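Local coordinates for uncharacterized protein (Nitrosospira multiformis, PDB 3LMF) that is of unknown function but belongs to the Csp family of cysteine-rich four-helix bundles, whose characterised members store copper, and so may bind copper, at residues A53-T58 and C74-E79. Numbering follows the deposited sequence.
Sequences AEICQT and CGVCAE
Two neighbouring helices of a cysteine-rich four-helix bundle, as in the Csp copper-storage family, meet here in the buried interior. Helix 43-64 supplies I55 and C56; helix 70-90 supplies V76 and C77. The segments run nearly antiparallel, at 153°, and their axes come within 9.2 Å. No hydrogen bond joins them, and the contact is made by apolar groups and sulfur. I55 CG1 stands anti to the backbone N (chi1 -166°) and lies against CA and CB of C77. I55 CG1 is 3.6 Å from C77 CA. I55 CG2 is 3.7 Å from C77 SG. The next torsion (chi2 57°) turns I55 CD1 toward V76 CG1, 4.3 Å away. An alanine in place of I55 would probably open a gap beside C77 and V76 and leave the C77 thiol freer to turn. F62 of the second subunit also packs on I55, so the same side chain joins bundle core and subunit interface. C56 and C77 point their sulfurs into the core, where C21, C81, C104 and C108 also gather. Such a lining is consistent with metal storage, as in relatives. C56 SG and C77 SG are 3.6 Å apart, too far for a disulfide.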
ATOM      1  N   ALA A  53      10.174  -4.016   2.882  1.00 17.26           N
ATOM      2  CA  ALA A  53       9.439  -2.785   3.186  1.00 18.58           C
ATOM      3  C   ALA A  53       7.932  -3.022   3.082  1.00 12.38           C
ATOM      4  O   ALA A  53       7.157  -2.539   3.907  1.00 21.33           O
ATOM      5  CB  ALA A  53       9.864  -1.666   2.235  1.00 16.45           C
ATOM      6  N   GLU A  54       7.536  -3.777   2.061  1.00 16.25           N
ATOM      7  CA  GLU A  54       6.140  -4.122   1.814  1.00 15.18           C
ATOM      8  C   GLU A  54       5.536  -4.924   2.972  1.00 17.96           C
ATOM      9  O   GLU A  54       4.540  -4.515   3.560  1.00 17.83           O
ATOM     10  CB  GLU A  54       6.034  -4.947   0.530  1.00 25.39           C
ATOM     11  CG  GLU A  54       4.616  -5.314   0.115  1.00 28.14           C
ATOM     12  CD  GLU A  54       3.844  -4.126  -0.405  1.00 43.51           C
ATOM     13  OE1 GLU A  54       2.702  -4.313  -0.879  1.00 42.12           O
ATOM     14  OE2 GLU A  54       4.377  -2.995  -0.338  1.00 53.74           O
ATOM     15  N   ILE A  55       6.140  -6.069   3.290  1.00 12.33           N
ATOM     16  CA  ILE A  55       5.639  -6.906   4.368  1.00 11.73           C
ATOM     17  C   ILE A  55       5.608  -6.157   5.706  1.00 14.33           C
ATOM     18  O   ILE A  55       4.644  -6.290   6.457  1.00 21.84           O
ATOM     19  CB  ILE A  55       6.456  -8.232   4.508  1.00 14.81           C
ATOM     20  CG1 ILE A  55       5.697  -9.228   5.395  1.00 23.86           C
ATOM     21  CG2 ILE A  55       7.800  -7.962   5.154  1.00 12.93           C
ATOM     22  CD1 ILE A  55       4.288  -9.574   4.910  1.00 19.25           C
ATOM     23  N   CYS A  56       6.625  -5.348   6.003  1.00 13.62           N
ATOM     24  CA  CYS A  56       6.620  -4.610   7.267  1.00 14.21           C
ATOM     25  C   CYS A  56       5.453  -3.628   7.305  1.00 20.22           C
ATOM     26  O   CYS A  56       4.803  -3.459   8.338  1.00 21.40           O
ATOM     27  CB  CYS A  56       7.935  -3.855   7.471  1.00 16.02           C
ATOM     28  SG  CYS A  56       9.337  -4.925   7.854  1.00 23.60           S
ATOM     29  N   GLN A  57       5.180  -2.996   6.171  1.00 20.78           N
ATOM     30  CA  GLN A  57       4.081  -2.040   6.075  1.00 24.43           C
ATOM     31  C   GLN A  57       2.745  -2.752   6.261  1.00 20.00           C
ATOM     32  O   GLN A  57       1.809  -2.197   6.832  1.00 23.31           O
ATOM     33  CB  GLN A  57       4.125  -1.339   4.714  1.00 17.88           C
ATOM     34  CG  GLN A  57       3.248  -0.112   4.604  1.00 37.26           C
ATOM     35  CD  GLN A  57       3.580   0.725   3.374  1.00 45.61           C
ATOM     36  OE1 GLN A  57       2.930   1.732   3.108  1.00 54.89           O
ATOM     37  NE2 GLN A  57       4.599   0.310   2.626  1.00 50.38           N
ATOM     38  N   THR A  58       2.665  -3.986   5.780  1.00 20.02           N
ATOM     39  CA  THR A  58       1.447  -4.776   5.908  1.00 19.83           C
ATOM     40  C   THR A  58       1.240  -5.160   7.376  1.00 16.19           C
ATOM     41  O   THR A  58       0.145  -5.017   7.922  1.00 16.28           O
ATOM     42  CB  THR A  58       1.525  -6.039   5.011  1.00 22.47           C
ATOM     43  OG1 THR A  58       1.627  -5.632   3.641  1.00 19.86           O
ATOM     44  CG2 THR A  58       0.292  -6.918   5.182  1.00 16.43           C
ATOM     45  N   CYS A  74       2.833 -11.327  11.022  1.00 12.62           N
ATOM     46  CA  CYS A  74       4.117 -11.016  11.639  1.00 22.37           C
ATOM     47  C   CYS A  74       5.113 -12.164  11.498  1.00 20.76           C
ATOM     48  O   CYS A  74       6.304 -11.928  11.309  1.00 20.01           O
ATOM     49  CB  CYS A  74       3.928 -10.670  13.118  1.00 24.08           C
ATOM     50  SG  CYS A  74       3.264  -9.025  13.417  1.00 28.33           S
ATOM     51  N   GLY A  75       4.623 -13.399  11.582  1.00 18.73           N
ATOM     52  CA  GLY A  75       5.497 -14.551  11.445  1.00 20.24           C
ATOM     53  C   GLY A  75       6.185 -14.553  10.088  1.00 24.28           C
ATOM     54  O   GLY A  75       7.368 -14.882   9.968  1.00 22.40           O
ATOM     55  N   VAL A  76       5.436 -14.181   9.058  1.00 20.46           N
ATOM     56  CA  VAL A  76       5.975 -14.131   7.712  1.00 19.54           C
ATOM     57  C   VAL A  76       6.918 -12.940   7.606  1.00 27.22           C
ATOM     58  O   VAL A  76       7.976 -13.025   6.973  1.00 31.84           O
ATOM     59  CB  VAL A  76       4.850 -13.996   6.678  1.00 26.99           C
ATOM     60  CG1 VAL A  76       5.423 -13.744   5.298  1.00 18.33           C
ATOM     61  CG2 VAL A  76       4.011 -15.267   6.682  1.00 34.15           C
ATOM     62  N   CYS A  77       6.542 -11.836   8.242  1.00 18.16           N
ATOM     63  CA  CYS A  77       7.365 -10.639   8.219  1.00 18.42           C
ATOM     64  C   CYS A  77       8.733 -10.900   8.850  1.00 17.76           C
ATOM     65  O   CYS A  77       9.745 -10.423   8.348  1.00 22.82           O
ATOM     66  CB  CYS A  77       6.648  -9.494   8.943  1.00 18.43           C
ATOM     67  SG  CYS A  77       7.457  -7.872   8.815  1.00 27.76           S
ATOM     68  N   ALA A  78       8.768 -11.658   9.944  1.00 23.16           N
ATOM     69  CA  ALA A  78      10.041 -11.955  10.611  1.00 20.74           C
ATOM     70  C   ALA A  78      10.979 -12.725   9.689  1.00 21.83           C
ATOM     71  O   ALA A  78      12.180 -12.464   9.649  1.00 22.53           O
ATOM     72  CB  ALA A  78       9.800 -12.759  11.883  1.00 19.47           C
ATOM     73  N   GLU A  79      10.420 -13.668   8.940  1.00 26.04           N
ATOM     74  CA  GLU A  79      11.206 -14.477   8.025  1.00 30.35           C
ATOM     75  C   GLU A  79      11.850 -13.610   6.938  1.00 32.62           C
ATOM     76  O   GLU A  79      13.035 -13.758   6.642  1.00 34.06           O
ATOM     77  CB  GLU A  79      10.313 -15.544   7.398  1.00 26.93           C
ATOM     78  CG  GLU A  79      11.057 -16.717   6.814  1.00 50.62           C
ATOM     79  CD  GLU A  79      10.118 -17.835   6.395  1.00 58.19           C
ATOM     80  OE1 GLU A  79       9.288 -18.252   7.230  1.00 57.07           O
ATOM     81  OE2 GLU A  79      10.212 -18.295   5.238  1.00 67.44           O
TER